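Local coordinates for protein cytokinin riboside 5'-monophosphate phosphoribohydrolase (Streptomyces coelicolor, PDB 5ZI9) that is an enzyme of the SLOG clan with a Rossmann-like fold of parallel strands and flanking helices, present here as an assembly of six chains, at residues 213-218 against 228-233; 184-189 against 196-201; 162-165 against 169-172; 90-95 against 237-242; 103-108 against 244-249. One frame throughout, in Å; residues are numbered along the deposited sequence. Where two conformers were deposited one is given.

Interaction 1 (213-218 against 228-233)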
# COMPACT_ATOMS: atom_id res chain seq x y z
N ASP B 213 4.00 -14.80 -44.55
CA ASP B 213 5.05 -14.98 -45.57
C ASP B 213 6.34 -14.30 -45.27
O ASP B 213 7.40 -14.81 -45.65
CB ASP B 213 4.66 -14.46 -46.95
CG ASP B 213 3.71 -15.38 -47.69
OD1 ASP B 213 3.32 -16.50 -47.20
OD2 ASP B 213 3.31 -14.91 -48.77
N TRP B 214 6.24 -13.11 -44.65
CA TRP B 214 7.42 -12.36 -44.22
C TRP B 214 8.05 -13.02 -43.00
O TRP B 214 9.26 -13.15 -42.92
CB TRP B 214 7.06 -10.90 -43.96
CG TRP B 214 8.20 -10.09 -43.45
CD1 TRP B 214 9.28 -9.62 -44.15
CD2 TRP B 214 8.39 -9.66 -42.10
NE1 TRP B 214 10.12 -8.94 -43.33
CE2 TRP B 214 9.60 -8.96 -42.06
CE3 TRP B 214 7.64 -9.82 -40.93
CZ2 TRP B 214 10.09 -8.41 -40.89
CZ3 TRP B 214 8.13 -9.28 -39.77
CH2 TRP B 214 9.34 -8.57 -39.76
N LEU B 215 7.23 -13.45 -42.04
CA LEU B 215 7.74 -14.18 -40.87
C LEU B 215 8.56 -15.39 -41.26
O LEU B 215 9.59 -15.63 -40.69
CB LEU B 215 6.60 -14.62 -39.96
CG LEU B 215 5.78 -13.53 -39.26
CD1 LEU B 215 4.57 -14.12 -38.57
CD2 LEU B 215 6.63 -12.78 -38.24
N ARG B 216 8.10 -16.14 -42.25
CA ARG B 216 8.80 -17.34 -42.78
C ARG B 216 9.99 -16.96 -43.67
O ARG B 216 11.12 -17.38 -43.41
CB ARG B 216 7.83 -18.21 -43.60
CG ARG B 216 8.20 -19.68 -43.61
CD ARG B 216 7.22 -20.54 -44.40
NE ARG B 216 5.81 -20.41 -44.00
CZ ARG B 216 5.24 -20.97 -42.92
NH1 ARG B 216 5.95 -21.72 -42.07
NH2 ARG B 216 3.92 -20.80 -42.69
N GLY B 217 9.72 -16.15 -44.69
CA GLY B 217 10.71 -15.74 -45.70
C GLY B 217 11.82 -14.79 -45.25
O GLY B 217 12.89 -14.75 -45.87
N THR B 218 11.57 -14.02 -44.19
CA THR B 218 12.62 -13.19 -43.56
C THR B 218 13.02 -13.64 -42.16
O THR B 218 14.18 -13.96 -41.99
CB THR B 218 12.23 -11.73 -43.56
OG1 THR B 218 11.92 -11.36 -44.91
CG2 THR B 218 13.35 -10.86 -43.04
N LYS B 228 9.14 -23.93 -35.90
CA LYS B 228 8.16 -24.35 -34.89
C LYS B 228 7.50 -23.17 -34.15
O LYS B 228 6.49 -23.37 -33.49
CB LYS B 228 8.78 -25.31 -33.86
CG LYS B 228 9.33 -26.66 -34.37
CD LYS B 228 9.03 -27.83 -33.39
CE LYS B 228 10.23 -28.72 -33.06
NZ LYS B 228 10.49 -29.86 -34.01
N ASP B 229 8.10 -21.98 -34.21
CA ASP B 229 7.53 -20.76 -33.60
C ASP B 229 6.30 -20.25 -34.38
O ASP B 229 5.45 -19.54 -33.81
CB ASP B 229 8.58 -19.62 -33.48
CG ASP B 229 9.67 -19.90 -32.42
OD1 ASP B 229 9.44 -20.58 -31.40
OD2 ASP B 229 10.80 -19.43 -32.61
N LEU B 230 6.21 -20.60 -35.66
CA LEU B 230 5.03 -20.31 -36.50
C LEU B 230 3.84 -21.27 -36.29
O LEU B 230 2.76 -21.01 -36.80
CB LEU B 230 5.44 -20.31 -37.98
CG LEU B 230 6.58 -19.34 -38.33
CD1 LEU B 230 6.60 -18.99 -39.81
CD2 LEU B 230 6.46 -18.05 -37.54
N MET B 231 4.03 -22.30 -35.47
CA MET B 231 2.98 -23.20 -35.03
C MET B 231 2.24 -22.68 -33.80
O MET B 231 1.30 -23.32 -33.32
CB MET B 231 3.59 -24.52 -34.63
CG MET B 231 4.58 -25.09 -35.59
SD MET B 231 3.82 -26.41 -36.50
CE MET B 231 3.12 -25.43 -37.84
N LEU B 232 2.70 -21.55 -33.26
CA LEU B 232 2.10 -20.98 -32.04
C LEU B 232 0.79 -20.26 -32.32
O LEU B 232 0.11 -19.83 -31.38
CB LEU B 232 3.09 -20.05 -31.33
CG LEU B 232 4.42 -20.73 -30.94
CD1 LEU B 232 5.38 -19.71 -30.36
CD2 LEU B 232 4.15 -21.85 -29.93
N PHE B 233 0.46 -20.12 -33.59
CA PHE B 233 -0.83 -19.64 -34.00
C PHE B 233 -1.36 -20.48 -35.14
O PHE B 233 -0.59 -21.22 -35.72
CB PHE B 233 -0.74 -18.18 -34.40
CG PHE B 233 0.22 -17.89 -35.54
CD1 PHE B 233 1.57 -17.68 -35.31
CD2 PHE B 233 -0.25 -17.75 -36.84
CE1 PHE B 233 2.43 -17.37 -36.35
CE2 PHE B 233 0.62 -17.43 -37.89
CZ PHE B 233 1.96 -17.24 -37.65

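Interaction 2 (184-189 against 196-201)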
# COMPACT_ATOMS: atom_id res chain seq x y z
N PHE B 184 1.49 -9.90 -31.21
CA PHE B 184 2.88 -10.21 -30.95
C PHE B 184 3.26 -10.30 -29.47
O PHE B 184 4.22 -10.94 -29.13
CB PHE B 184 3.79 -9.32 -31.76
CG PHE B 184 3.83 -9.71 -33.23
CD1 PHE B 184 4.39 -10.93 -33.61
CD2 PHE B 184 3.29 -8.90 -34.21
CE1 PHE B 184 4.43 -11.31 -34.94
CE2 PHE B 184 3.31 -9.28 -35.54
CZ PHE B 184 3.88 -10.49 -35.91
N GLU B 185 2.44 -9.74 -28.60
CA GLU B 185 2.61 -9.87 -27.16
C GLU B 185 2.32 -11.30 -26.69
O GLU B 185 3.07 -11.87 -25.91
CB GLU B 185 1.61 -8.92 -26.52
CG GLU B 185 1.76 -8.58 -25.06
CD GLU B 185 0.89 -7.37 -24.73
OE1 GLU B 185 -0.13 -7.51 -23.99
OE2 GLU B 185 1.21 -6.29 -25.30
N ALA B 186 1.19 -11.84 -27.16
CA ALA B 186 0.79 -13.20 -26.85
C ALA B 186 1.77 -14.21 -27.42
O ALA B 186 2.14 -15.20 -26.78
CB ALA B 186 -0.61 -13.45 -27.39
N LEU B 187 2.22 -13.93 -28.63
CA LEU B 187 3.19 -14.75 -29.23
C LEU B 187 4.47 -14.84 -28.42
O LEU B 187 4.94 -15.95 -28.20
CB LEU B 187 3.48 -14.29 -30.64
CG LEU B 187 2.45 -14.75 -31.68
CD1 LEU B 187 2.70 -14.06 -32.99
CD2 LEU B 187 2.54 -16.25 -31.90
N THR B 188 5.01 -13.72 -27.92
CA THR B 188 6.30 -13.82 -27.24
C THR B 188 6.10 -14.41 -25.85
O THR B 188 6.95 -15.17 -25.36
CB THR B 188 7.23 -12.56 -27.31
OG1 THR B 188 7.30 -11.86 -26.06
CG2 THR B 188 6.80 -11.67 -28.39
N LEU B 189 4.95 -14.14 -25.28
CA LEU B 189 4.60 -14.72 -24.02
C LEU B 189 4.56 -16.22 -24.14
O LEU B 189 5.01 -16.92 -23.24
CB LEU B 189 3.26 -14.17 -23.52
CG LEU B 189 3.31 -12.79 -22.82
CD1 LEU B 189 1.90 -12.23 -22.64
CD2 LEU B 189 4.00 -12.89 -21.47
N THR B 196 1.36 -20.69 -21.03
CA THR B 196 1.28 -22.03 -21.55
C THR B 196 -0.19 -22.34 -21.89
O THR B 196 -1.11 -21.75 -21.29
CB THR B 196 1.90 -22.98 -20.51
OG1 THR B 196 2.39 -24.13 -21.18
CG2 THR B 196 0.91 -23.38 -19.35
N ARG B 197 -0.42 -23.24 -22.86
CA ARG B 197 -1.77 -23.70 -23.24
C ARG B 197 -2.68 -22.54 -23.60
O ARG B 197 -3.80 -22.41 -23.09
CB ARG B 197 -2.39 -24.55 -22.13
CG ARG B 197 -1.73 -25.92 -21.99
CD ARG B 197 -1.34 -26.25 -20.56
NE ARG B 197 -1.85 -27.57 -20.13
CZ ARG B 197 -2.52 -27.82 -19.00
NH1 ARG B 197 -2.78 -26.87 -18.08
NH2 ARG B 197 -2.93 -29.07 -18.76
N PHE B 198 -2.16 -21.71 -24.49
CA PHE B 198 -2.75 -20.42 -24.81
C PHE B 198 -2.86 -20.32 -26.31
O PHE B 198 -1.98 -19.76 -26.98
CB PHE B 198 -1.92 -19.31 -24.23
CG PHE B 198 -2.66 -18.01 -24.07
CD1 PHE B 198 -3.36 -17.75 -22.90
CD2 PHE B 198 -2.62 -17.03 -25.09
CE1 PHE B 198 -4.03 -16.56 -22.77
CE2 PHE B 198 -3.28 -15.83 -24.95
CZ PHE B 198 -3.98 -15.60 -23.79
N PRO B 199 -3.94 -20.88 -26.87
CA PRO B 199 -4.19 -20.86 -28.28
C PRO B 199 -4.36 -19.48 -28.81
O PRO B 199 -5.09 -18.66 -28.22
CB PRO B 199 -5.53 -21.58 -28.41
CG PRO B 199 -6.16 -21.51 -27.08
CD PRO B 199 -5.01 -21.60 -26.14
N ILE B 200 -3.70 -19.24 -29.94
CA ILE B 200 -3.78 -17.98 -30.65
C ILE B 200 -4.25 -18.29 -32.06
O ILE B 200 -3.58 -19.01 -32.76
CB ILE B 200 -2.40 -17.32 -30.69
CG1 ILE B 200 -1.92 -16.99 -29.29
CG2 ILE B 200 -2.42 -16.03 -31.48
CD1 ILE B 200 -0.43 -16.70 -29.24
N VAL B 201 -5.37 -17.72 -32.48
CA VAL B 201 -5.94 -18.00 -33.78
C VAL B 201 -6.11 -16.72 -34.57
O VAL B 201 -6.77 -15.81 -34.11
CB VAL B 201 -7.36 -18.65 -33.59
CG1 VAL B 201 -8.07 -18.85 -34.93
CG2 VAL B 201 -7.28 -19.94 -32.75

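Interaction 3 (162-165 against 169-172)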
# COMPACT_ATOMS: atom_id res chain seq x y z
N MET B 162 -4.82 -7.40 -18.14
CA MET B 162 -6.17 -7.96 -17.95
C MET B 162 -6.62 -8.90 -19.12
O MET B 162 -7.35 -9.91 -18.92
CB MET B 162 -7.18 -6.84 -17.78
CG MET B 162 -6.84 -5.82 -16.70
SD MET B 162 -7.20 -6.38 -15.06
CE MET B 162 -6.20 -5.26 -14.08
N PHE B 163 -6.17 -8.56 -20.33
CA PHE B 163 -6.45 -9.33 -21.53
C PHE B 163 -5.88 -10.71 -21.43
O PHE B 163 -6.47 -11.62 -21.95
CB PHE B 163 -5.86 -8.66 -22.79
CG PHE B 163 -6.68 -7.51 -23.34
CD1 PHE B 163 -8.03 -7.67 -23.62
CD2 PHE B 163 -6.08 -6.29 -23.64
CE1 PHE B 163 -8.78 -6.63 -24.14
CE2 PHE B 163 -6.83 -5.25 -24.17
CZ PHE B 163 -8.18 -5.43 -24.42
N VAL B 164 -4.73 -10.87 -20.78
CA VAL B 164 -4.11 -12.21 -20.63
C VAL B 164 -4.56 -12.97 -19.40
O VAL B 164 -4.85 -14.14 -19.46
CB VAL B 164 -2.59 -12.10 -20.61
CG1 VAL B 164 -1.95 -13.47 -20.43
CG2 VAL B 164 -2.15 -11.45 -21.93
N LYS B 165 -4.63 -12.28 -18.28
CA LYS B 165 -4.96 -12.87 -17.00
C LYS B 165 -6.32 -13.54 -16.97
O LYS B 165 -6.50 -14.54 -16.29
CB LYS B 165 -4.88 -11.77 -15.90
CG LYS B 165 -5.10 -12.27 -14.47
CD LYS B 165 -5.06 -11.13 -13.45
CE LYS B 165 -6.04 -11.34 -12.30
NZ LYS B 165 -5.34 -11.88 -11.11
N GLY B 169 -7.08 -17.70 -24.30
CA GLY B 169 -6.58 -17.68 -25.65
C GLY B 169 -7.00 -16.41 -26.35
O GLY B 169 -7.87 -15.67 -25.85
N PHE B 170 -6.37 -16.16 -27.50
CA PHE B 170 -6.72 -15.01 -28.34
C PHE B 170 -7.31 -15.47 -29.66
O PHE B 170 -6.87 -16.47 -30.25
CB PHE B 170 -5.52 -14.11 -28.67
CG PHE B 170 -5.07 -13.22 -27.55
CD1 PHE B 170 -5.53 -13.36 -26.24
CD2 PHE B 170 -4.10 -12.27 -27.80
CE1 PHE B 170 -5.08 -12.53 -25.23
CE2 PHE B 170 -3.63 -11.46 -26.78
CZ PHE B 170 -4.12 -11.58 -25.51
N VAL B 171 -8.28 -14.71 -30.14
CA VAL B 171 -8.70 -14.79 -31.50
C VAL B 171 -8.53 -13.40 -32.11
O VAL B 171 -8.97 -12.41 -31.55
CB VAL B 171 -10.16 -15.23 -31.64
CG1 VAL B 171 -10.47 -15.45 -33.10
CG2 VAL B 171 -10.42 -16.49 -30.86
N VAL B 172 -7.93 -13.35 -33.27
CA VAL B 172 -7.51 -12.12 -33.78
C VAL B 172 -8.13 -11.98 -35.13
O VAL B 172 -7.69 -12.58 -36.09
CB VAL B 172 -5.97 -12.04 -33.89
CG1 VAL B 172 -5.52 -10.69 -34.39
CG2 VAL B 172 -5.33 -12.31 -32.53

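Interaction 4 (90-95 against 237-242)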
# COMPACT_ATOMS: atom_id res chain seq x y z
N TYR B 90 -17.02 -8.20 -40.25
CA TYR B 90 -17.89 -7.89 -39.15
C TYR B 90 -18.80 -9.05 -38.88
O TYR B 90 -18.99 -9.41 -37.71
CB TYR B 90 -18.69 -6.63 -39.47
CG TYR B 90 -19.44 -6.07 -38.28
CD1 TYR B 90 -20.62 -6.69 -37.84
CD2 TYR B 90 -18.99 -4.94 -37.60
CE1 TYR B 90 -21.32 -6.20 -36.77
CE2 TYR B 90 -19.70 -4.44 -36.51
CZ TYR B 90 -20.87 -5.07 -36.10
OH TYR B 90 -21.62 -4.60 -35.04
N ASP B 91 -19.36 -9.64 -39.95
CA ASP B 91 -20.26 -10.78 -39.78
C ASP B 91 -19.50 -11.94 -39.13
O ASP B 91 -20.02 -12.60 -38.22
CB ASP B 91 -20.93 -11.21 -41.09
CG ASP B 91 -21.86 -12.43 -40.92
OD1 ASP B 91 -22.85 -12.38 -40.14
OD2 ASP B 91 -21.56 -13.47 -41.55
N ALA B 92 -18.26 -12.15 -39.56
CA ALA B 92 -17.40 -13.16 -38.95
C ALA B 92 -17.21 -12.95 -37.42
O ALA B 92 -17.29 -13.91 -36.64
CB ALA B 92 -16.07 -13.20 -39.66
N GLY B 93 -16.99 -11.68 -37.02
CA GLY B 93 -16.88 -11.33 -35.61
C GLY B 93 -18.11 -11.63 -34.78
O GLY B 93 -18.00 -12.08 -33.62
N VAL B 94 -19.29 -11.40 -35.34
CA VAL B 94 -20.53 -11.77 -34.60
C VAL B 94 -20.63 -13.29 -34.45
O VAL B 94 -20.94 -13.83 -33.38
CB VAL B 94 -21.81 -11.19 -35.27
CG1 VAL B 94 -22.96 -11.16 -34.27
CG2 VAL B 94 -21.59 -9.77 -35.77
N ARG B 95 -20.35 -13.97 -35.55
CA ARG B 95 -20.38 -15.42 -35.64
C ARG B 95 -19.47 -16.06 -34.59
O ARG B 95 -19.79 -17.06 -33.94
CB ARG B 95 -19.93 -15.80 -37.06
CG ARG B 95 -20.71 -16.93 -37.71
CD ARG B 95 -21.08 -16.59 -39.15
NE ARG B 95 -22.50 -16.81 -39.34
CZ ARG B 95 -23.19 -16.46 -40.42
NH1 ARG B 95 -22.61 -15.89 -41.46
NH2 ARG B 95 -24.48 -16.71 -40.44
N ASP B 237 -10.09 -19.40 -42.07
CA ASP B 237 -11.18 -18.59 -42.55
C ASP B 237 -12.49 -19.11 -42.01
O ASP B 237 -13.52 -18.56 -42.35
CB ASP B 237 -11.19 -18.57 -44.07
CG ASP B 237 -10.01 -17.80 -44.64
OD1 ASP B 237 -9.73 -16.65 -44.25
OD2 ASP B 237 -9.34 -18.35 -45.50
N ASP B 238 -12.47 -20.12 -41.15
CA ASP B 238 -13.67 -20.79 -40.73
C ASP B 238 -13.90 -20.52 -39.24
O ASP B 238 -13.09 -20.88 -38.36
CB ASP B 238 -13.59 -22.30 -41.03
CG ASP B 238 -14.85 -23.03 -40.63
OD1 ASP B 238 -15.93 -22.47 -40.82
OD2 ASP B 238 -14.78 -24.12 -40.06
N VAL B 239 -15.04 -19.90 -38.96
CA VAL B 239 -15.37 -19.50 -37.63
C VAL B 239 -15.52 -20.74 -36.79
O VAL B 239 -15.01 -20.78 -35.67
CB VAL B 239 -16.65 -18.64 -37.65
CG1 VAL B 239 -17.27 -18.50 -36.27
CG2 VAL B 239 -16.34 -17.28 -38.26
N ASP B 240 -16.21 -21.75 -37.30
CA ASP B 240 -16.37 -22.99 -36.51
C ASP B 240 -15.05 -23.76 -36.25
O ASP B 240 -14.91 -24.42 -35.20
CB ASP B 240 -17.45 -23.91 -37.09
CG ASP B 240 -18.84 -23.46 -36.73
OD1 ASP B 240 -19.09 -23.21 -35.55
OD2 ASP B 240 -19.69 -23.34 -37.62
N GLU B 241 -14.07 -23.64 -37.17
CA GLU B 241 -12.70 -24.17 -36.91
C GLU B 241 -12.00 -23.36 -35.78
O GLU B 241 -11.50 -23.94 -34.80
CB GLU B 241 -11.85 -24.17 -38.19
CG GLU B 241 -10.50 -24.87 -38.07
CD GLU B 241 -9.66 -24.79 -39.35
OE1 GLU B 241 -8.64 -25.47 -39.44
OE2 GLU B 241 -9.97 -24.05 -40.29
N ALA B 242 -12.01 -22.03 -35.90
CA ALA B 242 -11.42 -21.15 -34.89
C ALA B 242 -11.92 -21.46 -33.53
O ALA B 242 -11.12 -21.58 -32.60
CB ALA B 242 -11.65 -19.68 -35.20

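Interaction 5 (103-108 against 244-249). With EDO (1,2-ethanediol), chain M.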
# COMPACT_ATOMS: atom_id res chain seq x y z
N ALA B 103 -19.38 -22.37 -26.80
CA ALA B 103 -18.30 -23.23 -26.29
C ALA B 103 -18.01 -23.11 -24.78
O ALA B 103 -17.13 -23.80 -24.28
CB ALA B 103 -17.03 -22.99 -27.07
N GLY B 104 -18.73 -22.23 -24.07
CA GLY B 104 -18.53 -22.04 -22.65
C GLY B 104 -17.63 -20.88 -22.23
O GLY B 104 -17.35 -20.72 -21.04
N PHE B 105 -17.20 -20.05 -23.17
CA PHE B 105 -16.32 -18.93 -22.85
C PHE B 105 -17.04 -17.60 -22.71
O PHE B 105 -18.02 -17.33 -23.41
CB PHE B 105 -15.25 -18.75 -23.93
CG PHE B 105 -14.31 -19.91 -24.03
CD1 PHE B 105 -13.39 -20.16 -23.02
CD2 PHE B 105 -14.34 -20.75 -25.14
CE1 PHE B 105 -12.51 -21.23 -23.11
CE2 PHE B 105 -13.47 -21.83 -25.22
CZ PHE B 105 -12.55 -22.07 -24.21
N ALA B 106 -16.50 -16.73 -21.86
CA ALA B 106 -16.86 -15.31 -21.92
C ALA B 106 -16.12 -14.61 -23.07
O ALA B 106 -15.07 -15.07 -23.50
CB ALA B 106 -16.58 -14.64 -20.60
N VAL B 107 -16.65 -13.52 -23.56
CA VAL B 107 -15.91 -12.82 -24.59
C VAL B 107 -15.39 -11.49 -24.09
O VAL B 107 -16.17 -10.65 -23.67
CB VAL B 107 -16.76 -12.64 -25.84
CG1 VAL B 107 -15.98 -11.87 -26.92
CG2 VAL B 107 -17.18 -14.01 -26.34
N ILE B 108 -14.07 -11.31 -24.17
CA ILE B 108 -13.41 -10.06 -23.75
C ILE B 108 -12.93 -9.29 -24.96
O ILE B 108 -12.28 -9.85 -25.81
CB ILE B 108 -12.22 -10.33 -22.81
CG1 ILE B 108 -12.67 -11.01 -21.51
CG2 ILE B 108 -11.56 -9.00 -22.43
CD1 ILE B 108 -11.53 -11.60 -20.73
N ALA B 244 -13.26 -24.23 -32.47
CA ALA B 244 -12.89 -25.58 -32.06
C ALA B 244 -11.44 -25.63 -31.56
O ALA B 244 -11.12 -26.28 -30.53
CB ALA B 244 -13.07 -26.52 -33.24
N LEU B 245 -10.56 -24.95 -32.32
CA LEU B 245 -9.15 -24.84 -31.97
C LEU B 245 -8.94 -24.31 -30.58
O LEU B 245 -8.16 -24.88 -29.82
CB LEU B 245 -8.40 -23.94 -32.94
CG LEU B 245 -8.13 -24.59 -34.31
CD1 LEU B 245 -7.87 -23.55 -35.39
CD2 LEU B 245 -6.97 -25.56 -34.19
N VAL B 246 -9.67 -23.24 -30.26
CA VAL B 246 -9.54 -22.59 -28.98
C VAL B 246 -10.05 -23.49 -27.85
O VAL B 246 -9.39 -23.56 -26.82
CB VAL B 246 -10.21 -21.21 -29.01
CG1 VAL B 246 -10.68 -20.80 -27.64
CG2 VAL B 246 -9.25 -20.18 -29.58
N SER B 247 -11.19 -24.17 -28.03
CA SER B 247 -11.76 -25.03 -26.96
C SER B 247 -10.91 -26.28 -26.75
O SER B 247 -10.77 -26.74 -25.60
CB SER B 247 -13.21 -25.44 -27.24
OG SER B 247 -13.81 -24.57 -28.18
N LYS B 248 -10.35 -26.81 -27.84
CA LYS B 248 -9.41 -27.92 -27.73
C LYS B 248 -8.20 -27.52 -26.85
O LYS B 248 -8.01 -28.07 -25.77
CB LYS B 248 -8.98 -28.41 -29.12
CG LYS B 248 -8.69 -29.90 -29.23
CD LYS B 248 -7.25 -30.27 -29.64
CE LYS B 248 -7.25 -31.60 -30.43
NZ LYS B 248 -5.92 -32.00 -30.98
N GLU B 249 -7.46 -26.50 -27.29
CA GLU B 249 -6.22 -26.04 -26.62
C GLU B 249 -6.34 -25.28 -25.24
O GLU B 249 -5.43 -25.42 -24.42
CB GLU B 249 -5.37 -25.20 -27.60
CG GLU B 249 -4.38 -25.99 -28.46
CD GLU B 249 -4.09 -25.31 -29.81
OE1 GLU B 249 -3.30 -24.33 -29.86
OE2 GLU B 249 -4.62 -25.78 -30.85
C1 EDO M . -19.87 -17.35 -21.18
O1 EDO M . -20.44 -16.42 -22.15
C2 EDO M . -20.93 -18.12 -20.42
O2 EDO M . -21.38 -17.25 -19.34

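Interaction 1 (213-218 against 228-233)
L230 lays its CD1 methyl over one face of the R216 guanidinium group, off-centre toward the rim. CD1 of L230 is 3.6 Å from NH1 of R216, and it also touches the arginine chain nearer the backbone, with R216 CB at 4.1 Å from the same methyl. The torsions explain this double contact: the R216 chain sets out with CG opposite its own amide nitrogen and then bends at chi3 (-54°), so that aliphatic stem and flat head both border the leucine. Charge is met elsewhere, since NH1 of R216 forms a salt bridge with E227, just before the 228-233 segment; that bond probably limits how the guanidinium can move across the methyl.

The other branch of L230 faces the buried side, where its CD2 approaches CB of L215 at 4.2 Å. L215 in turn sends CD1 to the ring of F233, meeting CZ at 4.2 Å on an oblique course. A chi1 of 59° tucks the F233 ring back over its own chain, where the carbonyl oxygen of L230 stands above one face near the rim. All cross-segment contacts are van der Waals in character, and together the two segments bury 182 Å².

The segment 228-233 thus folds back on helix 205-220 as the chain heads for strand 234-236. F233 also packs on I200 and L202 of strand 200-203, L232 rests on helix 177-191, and L215 touches L180 of a second subunit.

Interaction 2 (184-189 against 196-201)
The CD1 methyl of I200 is seated against A186 and L187. Its distance to CB of A186 is 3.7 Å, the shortest approach between the two segments. An extended I200 chain (chi2 164°) carries CD1 up to the helix, where it lies 3.9 Å from N of L187 and so abuts the peptide linking A186 to L187 as well as the alanine methyl. The CB of L187 points off from the strand, yet its CD2 branch swings back and meets CD1 of I200 at 4.0 Å, the two chains slanting past one another.

Aromatic packing adds a smaller share. CE2 of F198 comes within 4.3 Å of CB of A186, obliquely to the ring, and the same ring meets that of F170 edge-to-face.

These residues join helix 177-191 to strand 200-203 and the loop leading into it, within the beta-alpha-beta unit that begins with strand 167-172, a building block of Rossmann-like folds. The small side chain of A186 is consistent with the close approach, 7.6 Å between the CA atoms of A186 and I200.

The backbone bonds run along the helix and across the sheet: L189 N to E185 O at 3.0 Å, and P199 and V201 to the backbone of strand 167-172, P199 through its carbonyl oxygen. On another side of helix 177-191, F184 packs on F184 of a second subunit.

Interaction 3 (162-165 against 169-172)
F170 carries most of this contact, contributing 53 Å² of the 96 Å² that the segments bury between them. Its ring reaches from strand 167-172 to the side of the last turn of helix 156-165. The side chain leaves with CG opposite the carbonyl carbon (chi1 -76°), which brings the CE1 and CZ side of the ring up to the helix backbone.

F163 meets that ring in two ways. Its carbonyl oxygen lies at the ring edge and near the ring plane, 3.7 Å from CE1 of F170. Its CB is 4.4 Å from CZ of the same ring, whereas the F163 phenyl group turns off, to meet F78 edge-to-face and L133 of strand 130-135. V164 supplies the third surface: its CG2 methyl is 4.1 Å from CZ of F170, oblique to the ring, and the two side chains run at about a right angle.

Around the pair, the F170 ring also touches A186 of helix 177-191 and meets the ring of F78. Helix 156-165 leads almost directly into this inner strand of the parallel sheet, so the contact closes a very short helix-to-strand connection, one that brings V164 and G169 to 7.8 Å between CA atoms.

F163 O takes its hydrogen bond from the hydroxyl of S76; its approach to the F170 edge is consistent with a weak additional polar contact to the slightly positive rim of the ring. The remaining contacts are between carbon atoms and so probably rest on dispersion.

Interaction 4 (90-95 against 237-242)
V239 spreads its two methyls over the turn of helix 88-102 that carries A92 and R95. CG1 lies on R95, 3.7 Å from the carbonyl carbon of R95 and 3.9 Å from its CB. CG2 reaches A92, with the carbonyl oxygen of A92 at 3.9 Å and CB of A92 at 4.3 Å from it, and also borders CB of R95. The chi1 of V239 (164°) places the two methyls, CG1 opposite the backbone N and CG2 opposite the carbonyl carbon. V239 and the R95 chain cross near a right angle; the valine meets the backbone carbonyl and the CB and CG part of the arginine, not its guanidinium.

Both helices belong to the layered Rossmann-like architecture. The first turn of helix 239-249 meets the middle of helix 88-102, and A92 and V239 both rest on F203 of strand 200-203. V239 is the opening residue of its helix, directly after the N-cap D238, whose OD2 takes a weak bond from N of E241 (3.0 Å, bent to 129°).

Beyond the valine, the R95 chain turns back along its own helix. NH1 of R95 pairs with OD2 of D91 in a salt bridge one turn earlier, but R95 was modelled in two conformers, and the pairing is certain for just one of them. D237 in the loop ahead of the cap is tied by its carboxylate to S205.

Interaction 5 (103-108 against 244-249)
A mainly apolar contact of A103 and F105 with V246 and S247 packs the link between helix 88-102 and strand 106-109 against the last helix, 239-249. F105 contributes the largest share of the 133 Å² buried. Atom CE2 of its ring is 3.8 Å from CG1 of V246, the methyl lying oblique to the ring and the two side chains slanting across each other. The backbone of the helix is met differently: CA of S247 stands at the ring edge, near the ring plane, 4.0 Å from the same CE2. With chi1 at -64°, CG of F105 is turned away from its own carbonyl carbon, and the ring reaches the helix.

The link completes a beta-alpha-beta crossover in which strands 74-78 and 106-109 lie side by side in the parallel sheet. Helix 88-102 ends in a Schellman motif, where G104 takes a positive phi of 97°; with this reversal at G104, A103 and F105 both come to face S247.

A103 adds a lighter touch, its CB being 3.8 Å from OG of S247. That hydroxyl is hydrogen-bonded to the carbonyl oxygen of V243 in the preceding turn, so toward A103 and F105 it acts as a packing surface. Deeper in, F105 and V246 share I75 of strand 74-78, and V246 continues onto V171 of strand 167-172.

How the interactions relate
Interactions 2, 3 and 5 join helices to the parallel sheet or the loops leading into it, while 1 and 4 pack a loop or helix on a helix beside it. Of the three local contacts, 3 comes first along the chain, then 2, then 1. Interactions 4 and 5 span all three and interleave; they share helix 239-249, so the C-terminal helix is packed back onto earlier elements. Interactions 2 and 3 are closest, with centres 8 Å apart, and join through neighbouring strands 167-172 and 200-203. Interaction 2 also touches interaction 1, 13 Å away; the centres of 1 and 5 are about 24 Å apart. Segments of 1, 2 and 3 reach the second subunit, whereas no other chain touches 4 and 5.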